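Local coordinates for carboxypeptidase D (Drosophila melanogaster, PDB 3MN8), which removes C-terminal arginine or lysine residues from peptides and proteins as a zinc-dependent metallocarboxypeptidase, processing growth factors, peptide hormones and neuropeptides, at residues Glu71-Leu76 with Met143-Tyr148; His101-Val106 with Val163-Ala168; Val356-Leu361 with Tyr383-Ser388. One frame throughout, in Å; residues are numbered along the deposited sequence.

Contact 1: residues Glu71-Leu76 with Met143-Tyr148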
ATOM      1  N   GLU A  71      -7.042 -23.186   4.253  1.00 34.99           N
ATOM      2  CA  GLU A  71      -6.706 -24.464   3.662  1.00 39.56           C
ATOM      3  C   GLU A  71      -5.204 -24.727   3.626  1.00 43.16           C
ATOM      4  O   GLU A  71      -4.725 -25.554   2.845  1.00 38.24           O
ATOM      5  CB  GLU A  71      -7.322 -24.549   2.277  1.00 46.37           C
ATOM      6  CG  GLU A  71      -8.824 -24.398   2.307  1.00 38.88           C
ATOM      7  CD  GLU A  71      -9.426 -24.487   0.932  1.00 56.84           C
ATOM      8  OE1 GLU A  71      -8.828 -23.914  -0.011  1.00 61.99           O
ATOM      9  OE2 GLU A  71     -10.496 -25.118   0.798  1.00 57.88           O
ATOM     10  N   GLY A  72      -4.473 -24.007   4.477  1.00 44.36           N
ATOM     11  CA  GLY A  72      -3.068 -24.287   4.724  1.00 38.08           C
ATOM     12  C   GLY A  72      -2.065 -23.536   3.867  1.00 42.58           C
ATOM     13  O   GLY A  72      -0.853 -23.663   4.058  1.00 53.00           O
ATOM     14  N   ARG A  73      -2.555 -22.753   2.917  1.00 41.94           N
ATOM     15  CA  ARG A  73      -1.664 -22.036   2.018  1.00 40.73           C
ATOM     16  C   ARG A  73      -0.945 -20.885   2.711  1.00 46.69           C
ATOM     17  O   ARG A  73      -1.544 -20.132   3.485  1.00 49.41           O
ATOM     18  CB  ARG A  73      -2.446 -21.542   0.808  1.00 42.42           C
ATOM     19  CG  ARG A  73      -3.225 -22.655   0.137  1.00 37.98           C
ATOM     20  CD  ARG A  73      -3.881 -22.161  -1.125  1.00 43.54           C
ATOM     21  NE  ARG A  73      -5.046 -22.978  -1.443  1.00 48.38           N
ATOM     22  CZ  ARG A  73      -5.027 -23.999  -2.293  1.00 42.68           C
ATOM     23  NH1 ARG A  73      -6.129 -24.698  -2.523  1.00 39.71           N
ATOM     24  NH2 ARG A  73      -3.905 -24.314  -2.920  1.00 55.31           N
ATOM     25  N   ASN A  74       0.346 -20.754   2.430  1.00 44.34           N
ATOM     26  CA  ASN A  74       1.153 -19.727   3.053  1.00 36.89           C
ATOM     27  C   ASN A  74       0.872 -18.342   2.507  1.00 38.81           C
ATOM     28  O   ASN A  74       0.857 -18.141   1.300  1.00 34.36           O
ATOM     29  CB  ASN A  74       2.638 -20.049   2.897  1.00 35.48           C
ATOM     30  CG  ASN A  74       3.113 -21.097   3.891  1.00 48.94           C
ATOM     31  OD1 ASN A  74       2.637 -21.170   5.031  1.00 50.21           O
ATOM     32  ND2 ASN A  74       4.058 -21.916   3.461  1.00 58.56           N
ATOM     33  N   LEU A  75       0.650 -17.394   3.413  1.00 41.07           N
ATOM     34  CA  LEU A  75       0.556 -15.985   3.061  1.00 33.38           C
ATOM     35  C   LEU A  75       1.939 -15.378   3.230  1.00 32.29           C
ATOM     36  O   LEU A  75       2.444 -15.287   4.348  1.00 46.30           O
ATOM     37  CB  LEU A  75      -0.460 -15.266   3.952  1.00 39.68           C
ATOM     38  CG  LEU A  75      -1.968 -15.436   3.682  1.00 36.22           C
ATOM     39  CD1 LEU A  75      -2.274 -16.727   2.943  1.00 50.93           C
ATOM     40  CD2 LEU A  75      -2.761 -15.387   4.970  1.00 38.88           C
ATOM     41  N   LEU A  76       2.546 -14.970   2.115  1.00 34.45           N
ATOM     42  CA  LEU A  76       3.955 -14.577   2.086  1.00 34.12           C
ATOM     43  C   LEU A  76       4.166 -13.149   1.575  1.00 37.12           C
ATOM     44  O   LEU A  76       3.440 -12.683   0.697  1.00 33.91           O
ATOM     45  CB  LEU A  76       4.740 -15.526   1.179  1.00 26.93           C
ATOM     46  CG  LEU A  76       4.823 -17.007   1.533  1.00 44.10           C
ATOM     47  CD1 LEU A  76       5.371 -17.805   0.350  1.00 45.47           C
ATOM     48  CD2 LEU A  76       5.681 -17.216   2.771  1.00 50.95           C
ATOM     49  N   MET A 143      -3.314 -12.348  -1.181  1.00 53.02           N
ATOM     50  CA  MET A 143      -3.762 -12.262   0.200  1.00 41.76           C
ATOM     51  C   MET A 143      -4.925 -13.254   0.343  1.00 45.39           C
ATOM     52  O   MET A 143      -5.492 -13.433   1.424  1.00 38.37           O
ATOM     53  CB  MET A 143      -4.202 -10.824   0.475  1.00 31.00           C
ATOM     54  CG  MET A 143      -4.521 -10.510   1.901  1.00 38.22           C
ATOM     55  SD  MET A 143      -5.332  -8.904   2.023  1.00 40.50           S
ATOM     56  CE  MET A 143      -6.413  -9.216   3.422  1.00 28.22           C
ATOM     57  N   ASN A 144      -5.265 -13.907  -0.768  1.00 34.12           N
ATOM     58  CA  ASN A 144      -6.335 -14.888  -0.780  1.00 35.06           C
ATOM     59  C   ASN A 144      -6.047 -16.054  -1.735  1.00 48.07           C
ATOM     60  O   ASN A 144      -6.652 -16.161  -2.812  1.00 38.97           O
ATOM     61  CB  ASN A 144      -7.656 -14.221  -1.130  1.00 35.67           C
ATOM     62  CG  ASN A 144      -8.827 -15.167  -1.014  1.00 46.59           C
ATOM     63  OD1 ASN A 144      -8.685 -16.295  -0.525  1.00 50.48           O
ATOM     64  ND2 ASN A 144      -9.995 -14.720  -1.461  1.00 47.99           N
ATOM     65  N   PRO A 145      -5.118 -16.937  -1.329  1.00 43.43           N
ATOM     66  CA  PRO A 145      -4.726 -18.123  -2.102  1.00 34.76           C
ATOM     67  C   PRO A 145      -5.903 -19.078  -2.300  1.00 38.22           C
ATOM     68  O   PRO A 145      -6.090 -19.649  -3.377  1.00 47.73           O
ATOM     69  CB  PRO A 145      -3.668 -18.802  -1.212  1.00 29.82           C
ATOM     70  CG  PRO A 145      -3.352 -17.832  -0.121  1.00 32.23           C
ATOM     71  CD  PRO A 145      -4.504 -16.906   0.012  1.00 28.58           C
ATOM     72  N   ASP A 146      -6.677 -19.259  -1.240  1.00 33.73           N
ATOM     73  CA  ASP A 146      -7.776 -20.193  -1.252  1.00 39.32           C
ATOM     74  C   ASP A 146      -8.820 -19.651  -2.206  1.00 40.02           C
ATOM     75  O   ASP A 146      -9.451 -20.402  -2.960  1.00 51.24           O
ATOM     76  CB  ASP A 146      -8.349 -20.372   0.164  1.00 43.55           C
ATOM     77  CG  ASP A 146      -7.389 -21.108   1.104  1.00 40.75           C
ATOM     78  OD1 ASP A 146      -6.204 -21.282   0.753  1.00 36.05           O
ATOM     79  OD2 ASP A 146      -7.819 -21.517   2.199  1.00 35.44           O
ATOM     80  N   GLY A 147      -8.986 -18.334  -2.176  1.00 31.21           N
ATOM     81  CA  GLY A 147      -9.942 -17.669  -3.040  1.00 35.88           C
ATOM     82  C   GLY A 147      -9.512 -17.819  -4.477  1.00 34.57           C
ATOM     83  O   GLY A 147     -10.321 -18.117  -5.360  1.00 42.41           O
ATOM     84  N   TYR A 148      -8.217 -17.627  -4.695  1.00 33.29           N
ATOM     85  CA  TYR A 148      -7.629 -17.731  -6.022  1.00 48.52           C
ATOM     86  C   TYR A 148      -7.800 -19.135  -6.584  1.00 52.92           C
ATOM     87  O   TYR A 148      -8.409 -19.328  -7.638  1.00 39.28           O
ATOM     88  CB  TYR A 148      -6.151 -17.368  -5.960  1.00 43.70           C
ATOM     89  CG  TYR A 148      -5.397 -17.598  -7.249  1.00 44.79           C
ATOM     90  CD1 TYR A 148      -5.623 -16.795  -8.363  1.00 48.01           C
ATOM     91  CD2 TYR A 148      -4.444 -18.603  -7.351  1.00 39.00           C
ATOM     92  CE1 TYR A 148      -4.930 -16.993  -9.550  1.00 32.38           C
ATOM     93  CE2 TYR A 148      -3.741 -18.800  -8.531  1.00 38.46           C
ATOM     94  CZ  TYR A 148      -3.996 -17.990  -9.625  1.00 43.05           C
ATOM     95  OH  TYR A 148      -3.311 -18.182 -10.798  1.00 63.23           O
TER

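Contact 2: residues His101-Val106 with Val163-Ala168. With ZN (zinc ion), chain F; GEM ((2-guanidinoethylmercapto)succinic acid), chain G.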
ATOM      1  N   HIS A 101      -9.399 -10.290  -3.322  1.00 37.72           N
ATOM      2  CA  HIS A 101     -10.477 -11.010  -3.967  1.00 29.57           C
ATOM      3  C   HIS A 101      -9.809 -11.940  -4.971  1.00 41.74           C
ATOM      4  O   HIS A 101      -9.267 -11.492  -6.001  1.00 29.01           O
ATOM      5  CB  HIS A 101     -11.459 -10.053  -4.635  1.00 19.89           C
ATOM      6  CG  HIS A 101     -12.130  -9.125  -3.671  1.00 39.45           C
ATOM      7  ND1 HIS A 101     -11.812  -7.788  -3.579  1.00 49.93           N
ATOM      8  CD2 HIS A 101     -13.081  -9.352  -2.736  1.00 52.50           C
ATOM      9  CE1 HIS A 101     -12.556  -7.226  -2.641  1.00 53.90           C
ATOM     10  NE2 HIS A 101     -13.334  -8.153  -2.114  1.00 52.22           N
ATOM     11  N   GLY A 102      -9.818 -13.230  -4.627  1.00 35.72           N
ATOM     12  CA  GLY A 102      -9.166 -14.270  -5.404  1.00 27.64           C
ATOM     13  C   GLY A 102      -9.399 -14.257  -6.911  1.00 33.56           C
ATOM     14  O   GLY A 102      -8.535 -14.684  -7.677  1.00 49.68           O
ATOM     15  N   ASP A 103     -10.562 -13.780  -7.348  1.00 43.58           N
ATOM     16  CA  ASP A 103     -10.874 -13.738  -8.776  1.00 43.70           C
ATOM     17  C   ASP A 103     -10.407 -12.448  -9.461  1.00 37.63           C
ATOM     18  O   ASP A 103     -10.564 -12.289 -10.664  1.00 48.55           O
ATOM     19  CB  ASP A 103     -12.370 -13.957  -8.998  1.00 48.39           C
ATOM     20  CG  ASP A 103     -13.233 -13.152  -8.039  1.00 50.34           C
ATOM     21  OD1 ASP A 103     -14.424 -13.491  -7.901  1.00 57.91           O
ATOM     22  OD2 ASP A 103     -12.732 -12.184  -7.425  1.00 59.55           O
ATOM     23  N   GLU A 104      -9.849 -11.526  -8.682  1.00 35.21           N
ATOM     24  CA  GLU A 104      -9.264 -10.302  -9.221  1.00 33.19           C
ATOM     25  C   GLU A 104      -7.752 -10.475  -9.238  1.00 44.68           C
ATOM     26  O   GLU A 104      -7.074 -10.260  -8.223  1.00 45.94           O
ATOM     27  CB  GLU A 104      -9.657  -9.100  -8.371  1.00 26.36           C
ATOM     28  CG  GLU A 104     -11.160  -8.903  -8.224  1.00 44.67           C
ATOM     29  CD  GLU A 104     -11.484  -7.866  -7.183  1.00 53.68           C
ATOM     30  OE1 GLU A 104     -10.546  -7.168  -6.755  1.00 61.52           O
ATOM     31  OE2 GLU A 104     -12.657  -7.753  -6.779  1.00 66.19           O
ATOM     32  N   THR A 105      -7.237 -10.836 -10.409  1.00 45.21           N
ATOM     33  CA  THR A 105      -5.948 -11.508 -10.526  1.00 33.94           C
ATOM     34  C   THR A 105      -4.780 -10.698 -11.111  1.00 30.98           C
ATOM     35  O   THR A 105      -3.627 -11.016 -10.852  1.00 29.13           O
ATOM     36  CB  THR A 105      -6.132 -12.786 -11.376  1.00 47.23           C
ATOM     37  OG1 THR A 105      -6.663 -12.436 -12.665  1.00 35.58           O
ATOM     38  CG2 THR A 105      -7.111 -13.736 -10.693  1.00 52.39           C
ATOM     39  N   VAL A 106      -5.059  -9.671 -11.912  1.00 34.13           N
ATOM     40  CA  VAL A 106      -3.984  -8.932 -12.585  1.00 31.76           C
ATOM     41  C   VAL A 106      -2.943  -8.378 -11.586  1.00 39.54           C
ATOM     42  O   VAL A 106      -1.733  -8.569 -11.752  1.00 44.85           O
ATOM     43  CB  VAL A 106      -4.542  -7.796 -13.492  1.00 45.49           C
ATOM     44  CG1 VAL A 106      -3.411  -7.033 -14.194  1.00 41.31           C
ATOM     45  CG2 VAL A 106      -5.531  -8.357 -14.508  1.00 43.94           C
ATOM     46  N   VAL A 163     -18.098 -17.126  -5.595  1.00 61.39           N
ATOM     47  CA  VAL A 163     -17.092 -18.112  -5.255  1.00 61.79           C
ATOM     48  C   VAL A 163     -15.755 -17.736  -5.891  1.00 57.24           C
ATOM     49  O   VAL A 163     -15.676 -17.360  -7.070  1.00 50.28           O
ATOM     50  CB  VAL A 163     -17.509 -19.529  -5.661  1.00 51.26           C
ATOM     51  CG1 VAL A 163     -16.291 -20.435  -5.749  1.00 40.85           C
ATOM     52  CG2 VAL A 163     -18.552 -20.083  -4.676  1.00 41.84           C
ATOM     53  N   GLY A 164     -14.707 -17.817  -5.081  1.00 49.39           N
ATOM     54  CA  GLY A 164     -13.376 -17.405  -5.493  1.00 47.67           C
ATOM     55  C   GLY A 164     -13.047 -15.999  -5.020  1.00 40.02           C
ATOM     56  O   GLY A 164     -11.901 -15.689  -4.707  1.00 38.74           O
ATOM     57  N   ARG A 165     -14.065 -15.145  -4.970  1.00 47.61           N
ATOM     58  CA  ARG A 165     -13.893 -13.779  -4.508  1.00 42.86           C
ATOM     59  C   ARG A 165     -13.569 -13.792  -3.018  1.00 40.60           C
ATOM     60  O   ARG A 165     -12.547 -13.257  -2.597  1.00 51.87           O
ATOM     61  CB  ARG A 165     -15.150 -12.943  -4.806  1.00 44.94           C
ATOM     62  CG  ARG A 165     -15.073 -11.498  -4.317  1.00 45.25           C
ATOM     63  CD  ARG A 165     -16.323 -10.699  -4.685  1.00 39.42           C
ATOM     64  NE  ARG A 165     -16.530  -9.559  -3.791  1.00 27.96           N
ATOM     65  CZ  ARG A 165     -16.163  -8.310  -4.068  1.00 33.92           C
ATOM     66  NH1 ARG A 165     -15.568  -8.035  -5.218  1.00 34.34           N
ATOM     67  NH2 ARG A 165     -16.395  -7.333  -3.199  1.00 42.18           N
ATOM     68  N   GLY A 166     -14.427 -14.420  -2.221  1.00 36.80           N
ATOM     69  CA  GLY A 166     -14.208 -14.507  -0.786  1.00 31.47           C
ATOM     70  C   GLY A 166     -13.256 -15.652  -0.526  1.00 35.50           C
ATOM     71  O   GLY A 166     -12.821 -16.314  -1.473  1.00 43.16           O
ATOM     72  N   ASN A 167     -12.917 -15.889   0.741  1.00 39.80           N
ATOM     73  CA  ASN A 167     -11.989 -16.970   1.066  1.00 34.37           C
ATOM     74  C   ASN A 167     -12.677 -18.322   0.982  1.00 43.60           C
ATOM     75  O   ASN A 167     -13.703 -18.469   0.306  1.00 47.65           O
ATOM     76  CB  ASN A 167     -11.272 -16.757   2.415  1.00 32.31           C
ATOM     77  CG  ASN A 167     -12.195 -16.895   3.620  1.00 39.46           C
ATOM     78  OD1 ASN A 167     -13.382 -17.206   3.491  1.00 41.37           O
ATOM     79  ND2 ASN A 167     -11.640 -16.662   4.806  1.00 33.17           N
ATOM     80  N   ALA A 168     -12.110 -19.316   1.652  1.00 45.96           N
ATOM     81  CA  ALA A 168     -12.642 -20.672   1.552  1.00 50.54           C
ATOM     82  C   ALA A 168     -13.958 -20.813   2.308  1.00 64.87           C
ATOM     83  O   ALA A 168     -14.731 -21.730   2.036  1.00 69.91           O
ATOM     84  CB  ALA A 168     -11.621 -21.693   2.048  1.00 48.32           C
TER
HETATM   85 ZN    ZN F 999     -11.852  -6.561  -5.339  1.00 42.65          ZN
HETATM   86  C8  GEM G 601     -14.631  -2.840  -3.927  1.00 57.00           C
HETATM   87  S7  GEM G 601     -13.202  -2.135  -3.154  1.00 57.42           S
HETATM   88  C6  GEM G 601     -13.006  -0.663  -4.117  1.00 51.59           C
HETATM   89  C5  GEM G 601     -14.263   0.202  -4.181  1.00 34.21           C
HETATM   90  N3  GEM G 601     -14.471   0.771  -2.859  1.00 36.03           N
HETATM   91  C1  GEM G 601     -15.538   1.441  -2.436  1.00 43.13           C
HETATM   92  N4  GEM G 601     -15.589   1.905  -1.193  1.00 32.44           N
HETATM   93  N2  GEM G 601     -16.564   1.647  -3.255  1.00 48.23           N
HETATM   94  C9  GEM G 601     -15.086  -3.986  -3.062  1.00 64.36           C
HETATM   95  O14 GEM G 601     -14.379  -4.301  -2.080  1.00 32.86           O
HETATM   96  O15 GEM G 601     -16.151  -4.575  -3.345  1.00 65.33           O
HETATM   97  C10 GEM G 601     -14.383  -3.278  -5.380  1.00 45.92           C
HETATM   98  C11 GEM G 601     -13.444  -4.459  -5.593  1.00 54.16           C
HETATM   99  O12 GEM G 601     -12.531  -4.325  -6.444  1.00 39.20           O
HETATM  100  O13 GEM G 601     -13.625  -5.528  -4.955  1.00 33.28           O

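Contact 3: residues Val356-Leu361 with Tyr383-Ser388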
ATOM      1  N   VAL A 356       3.070  13.547  16.322  1.00 34.43           N
ATOM      2  CA  VAL A 356       3.520  14.668  15.508  1.00 37.30           C
ATOM      3  C   VAL A 356       2.337  15.274  14.752  1.00 39.76           C
ATOM      4  O   VAL A 356       1.737  14.622  13.886  1.00 41.07           O
ATOM      5  CB  VAL A 356       4.635  14.238  14.521  1.00 44.52           C
ATOM      6  CG1 VAL A 356       4.941  15.356  13.530  1.00 40.90           C
ATOM      7  CG2 VAL A 356       5.900  13.811  15.288  1.00 25.49           C
ATOM      8  N   TYR A 357       2.006  16.522  15.091  1.00 34.44           N
ATOM      9  CA  TYR A 357       0.831  17.182  14.550  1.00 30.60           C
ATOM     10  C   TYR A 357       1.164  18.254  13.519  1.00 42.08           C
ATOM     11  O   TYR A 357       2.146  18.987  13.675  1.00 26.28           O
ATOM     12  CB  TYR A 357       0.020  17.838  15.667  1.00 35.17           C
ATOM     13  CG  TYR A 357      -0.746  16.918  16.604  1.00 40.98           C
ATOM     14  CD1 TYR A 357      -0.194  16.509  17.813  1.00 45.33           C
ATOM     15  CD2 TYR A 357      -2.041  16.503  16.302  1.00 34.32           C
ATOM     16  CE1 TYR A 357      -0.906  15.686  18.684  1.00 46.02           C
ATOM     17  CE2 TYR A 357      -2.755  15.686  17.159  1.00 32.92           C
ATOM     18  CZ  TYR A 357      -2.187  15.278  18.345  1.00 38.62           C
ATOM     19  OH  TYR A 357      -2.907  14.463  19.192  1.00 43.63           O
ATOM     20  N   VAL A 358       0.318  18.346  12.487  1.00 53.78           N
ATOM     21  CA  VAL A 358       0.384  19.404  11.483  1.00 45.19           C
ATOM     22  C   VAL A 358      -0.876  20.252  11.545  1.00 48.72           C
ATOM     23  O   VAL A 358      -1.986  19.732  11.431  1.00 48.57           O
ATOM     24  CB  VAL A 358       0.539  18.832  10.046  1.00 35.50           C
ATOM     25  CG1 VAL A 358       0.514  19.951   8.992  1.00 34.30           C
ATOM     26  CG2 VAL A 358       1.826  18.009   9.924  1.00 32.08           C
ATOM     27  N   ALA A 359      -0.702  21.555  11.732  1.00 47.60           N
ATOM     28  CA  ALA A 359      -1.835  22.471  11.781  1.00 51.99           C
ATOM     29  C   ALA A 359      -2.782  22.258  10.605  1.00 40.95           C
ATOM     30  O   ALA A 359      -2.389  22.399   9.447  1.00 43.51           O
ATOM     31  CB  ALA A 359      -1.352  23.912  11.818  1.00 49.24           C
ATOM     32  N   GLY A 360      -4.033  21.931  10.914  1.00 36.03           N
ATOM     33  CA  GLY A 360      -5.040  21.706   9.893  1.00 28.76           C
ATOM     34  C   GLY A 360      -5.139  20.238   9.532  1.00 36.46           C
ATOM     35  O   GLY A 360      -5.981  19.831   8.737  1.00 52.87           O
ATOM     36  N   LEU A 361      -4.251  19.441  10.106  1.00 34.06           N
ATOM     37  CA  LEU A 361      -4.280  17.997   9.925  1.00 36.83           C
ATOM     38  C   LEU A 361      -4.093  17.313  11.277  1.00 47.95           C
ATOM     39  O   LEU A 361      -3.567  16.199  11.358  1.00 39.43           O
ATOM     40  CB  LEU A 361      -3.185  17.556   8.956  1.00 24.55           C
ATOM     41  CG  LEU A 361      -3.264  18.126   7.534  1.00 37.99           C
ATOM     42  CD1 LEU A 361      -1.984  17.822   6.773  1.00 37.53           C
ATOM     43  CD2 LEU A 361      -4.477  17.611   6.771  1.00 29.33           C
ATOM     44  N   TYR A 383       3.828  24.547   6.325  1.00 45.45           N
ATOM     45  CA  TYR A 383       3.123  24.042   7.494  1.00 34.04           C
ATOM     46  C   TYR A 383       3.787  24.360   8.839  1.00 38.48           C
ATOM     47  O   TYR A 383       4.982  24.604   8.927  1.00 46.40           O
ATOM     48  CB  TYR A 383       2.962  22.540   7.373  1.00 35.80           C
ATOM     49  CG  TYR A 383       2.433  22.066   6.044  1.00 44.15           C
ATOM     50  CD1 TYR A 383       3.248  22.040   4.913  1.00 43.99           C
ATOM     51  CD2 TYR A 383       1.121  21.607   5.923  1.00 42.89           C
ATOM     52  CE1 TYR A 383       2.764  21.588   3.686  1.00 44.05           C
ATOM     53  CE2 TYR A 383       0.626  21.151   4.707  1.00 41.32           C
ATOM     54  CZ  TYR A 383       1.449  21.141   3.590  1.00 47.32           C
ATOM     55  OH  TYR A 383       0.948  20.682   2.387  1.00 34.74           O
ATOM     56  N   SER A 384       2.981  24.354   9.892  1.00 47.29           N
ATOM     57  CA  SER A 384       3.490  24.432  11.252  1.00 44.18           C
ATOM     58  C   SER A 384       3.365  23.057  11.886  1.00 46.98           C
ATOM     59  O   SER A 384       2.266  22.581  12.190  1.00 29.90           O
ATOM     60  CB  SER A 384       2.721  25.473  12.064  1.00 34.49           C
ATOM     61  OG  SER A 384       3.292  26.756  11.888  1.00 72.52           O
ATOM     62  N   VAL A 385       4.500  22.404  12.060  1.00 50.32           N
ATOM     63  CA  VAL A 385       4.511  21.063  12.619  1.00 46.64           C
ATOM     64  C   VAL A 385       4.924  21.132  14.078  1.00 41.96           C
ATOM     65  O   VAL A 385       5.794  21.928  14.438  1.00 40.25           O
ATOM     66  CB  VAL A 385       5.504  20.167  11.862  1.00 31.83           C
ATOM     67  CG1 VAL A 385       5.258  18.718  12.188  1.00 23.83           C
ATOM     68  CG2 VAL A 385       5.388  20.409  10.369  1.00 30.44           C
ATOM     69  N   HIS A 386       4.292  20.317  14.919  1.00 28.79           N
ATOM     70  CA  HIS A 386       4.720  20.178  16.311  1.00 25.72           C
ATOM     71  C   HIS A 386       4.527  18.771  16.839  1.00 31.60           C
ATOM     72  O   HIS A 386       3.769  17.982  16.265  1.00 26.31           O
ATOM     73  CB  HIS A 386       4.037  21.208  17.230  1.00 55.76           C
ATOM     74  CG  HIS A 386       2.624  20.867  17.623  1.00 66.44           C
ATOM     75  ND1 HIS A 386       1.946  19.771  17.145  1.00 78.96           N
ATOM     76  CD2 HIS A 386       1.763  21.513  18.449  1.00 69.35           C
ATOM     77  CE1 HIS A 386       0.730  19.745  17.668  1.00 58.62           C
ATOM     78  NE2 HIS A 386       0.596  20.789  18.461  1.00 53.83           N
ATOM     79  N   ALA A 387       5.207  18.466  17.940  1.00 33.91           N
ATOM     80  CA  ALA A 387       5.204  17.116  18.477  1.00 33.77           C
ATOM     81  C   ALA A 387       4.823  17.119  19.941  1.00 41.26           C
ATOM     82  O   ALA A 387       5.119  18.061  20.681  1.00 41.55           O
ATOM     83  CB  ALA A 387       6.574  16.461  18.281  1.00 35.92           C
ATOM     84  N   SER A 388       4.158  16.054  20.361  1.00 23.50           N
ATOM     85  CA  SER A 388       3.816  15.918  21.760  1.00 31.41           C
ATOM     86  C   SER A 388       3.882  14.455  22.185  1.00 42.14           C
ATOM     87  O   SER A 388       3.912  13.542  21.348  1.00 34.12           O
ATOM     88  CB  SER A 388       2.427  16.491  22.014  1.00 36.32           C
ATOM     89  OG  SER A 388       1.471  15.872  21.170  1.00 41.93           O
TER

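Contact 1: residues Glu71-Leu76 with Met143-Tyr148
D146, in the first turn of helix 145-149, offers its carboxylate to the loop that leads into strand 74-80, and each of its oxygens finds a donor there. OD2 accepts the backbone N-H of E71 on its syn lone pair, with D146 OD2 2.8 Å from E71 N. OD1 forms a salt bridge with R73, although the hydrogen bond within it is weak: R73 NE lies 3.0 Å from D146 OD1 with an angle of only 126° at the hydrogen, and the guanidinium and carboxylate planes stand 81° apart. S69, just before the loop, adds its hydroxyl to OD1, so three groups share the acid. R73 reaches it with CG beside its own backbone N (chi1 -53°) and a chain extended as far as NE. On the way its CD passes 3.4 Å from CB of P145, whose ring suits the first turn of a helix and is met on CG by L75 CD1, also at 3.4 Å. N144 caps that helix: its OD1 accepts from G147 N at 2.6 Å, while its ND2 is hydrogen-bonded to M100 O. The second acid, E71, brings OE1 to 3.4 Å from D146 OD2, two acceptors without a bond, and its own salt bridge, to R73 NH1, is long. One arginine thus faces two carboxylates, and its positive charge probably offsets their mutual repulsion.

Contact 2: residues His101-Val106 with Val163-Ala168
H101 and R165 bring their CA atoms to 4.4 Å where two irregular loops meet. H101-E104 forms a type I beta turn, closed by E104 N to H101 O, and a weak hydrogen bond from G102 N to R165 O (3.4 Å) links the loops. Glycine suits position 102, because a CB there would run into the carbonyl oxygen of G164. R165 runs alongside H101, and its guanidinium lies flat over one face of the imidazole, centres 3.8 Å apart and planes at 18°. The arginine gets there on an extended chain, CG opposite its backbone N (chi1 178°). The turn belongs to the zinc site of the M14 carboxypeptidases: H101 ND1 binds zinc at 2.1 Å, E104 chelates it through both carboxylate oxygens, and H217 completes the protein ligands. The other ring nitrogen of H101, NE2, is hydrogen-bonded to D172, which also makes a salt bridge to R165 and so is likely to hold both stacked groups. R165 NH2 donates to O15 of the bound inhibitor at 2.8 Å, and R165 NH1 reaches the zinc-bound O13 at 3.2 Å. D103 packs its carboxylate against R165 CB, while its OD1 takes a hydrogen bond from S158.

Contact 3: residues Val356-Leu361 with Tyr383-Ser388
Y357 and H386 face each other as a hydrogen-bonded antiparallel pair, joined by two bonds: Y357 N to H386 O at 2.6 Å and H386 N to Y357 O at 2.8 Å, both donors nearly in line with the carbonyl they approach. A third, almost straight at 176°, runs from A359 N to S384 O over 3.2 Å, where strand 355-358 gives way to the type II turn V358-L361. The rings of Y357 and H386 share one face of the sheet, their planes 78° apart, and S388 OG lies at the edge of the tyrosine ring, 3.4 Å from CE1. H386 CG sits between its backbone N and carbonyl carbon (chi1 79°), standing the imidazole beside Y357. An alanine in place of Y357 is likely to deprive H386 and S388 of their aromatic neighbour and open a gap on this face. The opposite face carries V356, V358, V385 and A387. V356 CG1 meets V385 CG1 at 3.6 Å, and beyond the paired residues V358 CG1 rests 3.5 Å from Y383 CD2. Beta-branched valines suit the extended backbone, and V356, V385 and A387 pack onto V343, I339 and F414 of the other sheet. Such face-to-face packing is that of a beta-sandwich, here the transthyretin-like domain that follows the catalytic domain.

How the contacts relate
Contacts 1 and 2 are neighbours in the catalytic domain of the first of three carboxypeptidase-like units, their centres 10 Å apart, and their segments alternate along the chain: 71-76, 101-106, 143-148, 163-168. They meet where N144 ND2 lies 3.2 Å from G166 O, a probable, weak hydrogen bond, so the helix-capping residue also touches the loop beside the zinc site. Strand 74-80 belongs to the eight-stranded mixed sheet, whereas 101-106 follows its strand 93-97. Contact 3 comes later, in the transthyretin-like domain, C-terminal in this construct, with its centre about 41 Å from each of the others. Metal chemistry and second-domain packing therefore occupy separate parts of the chain.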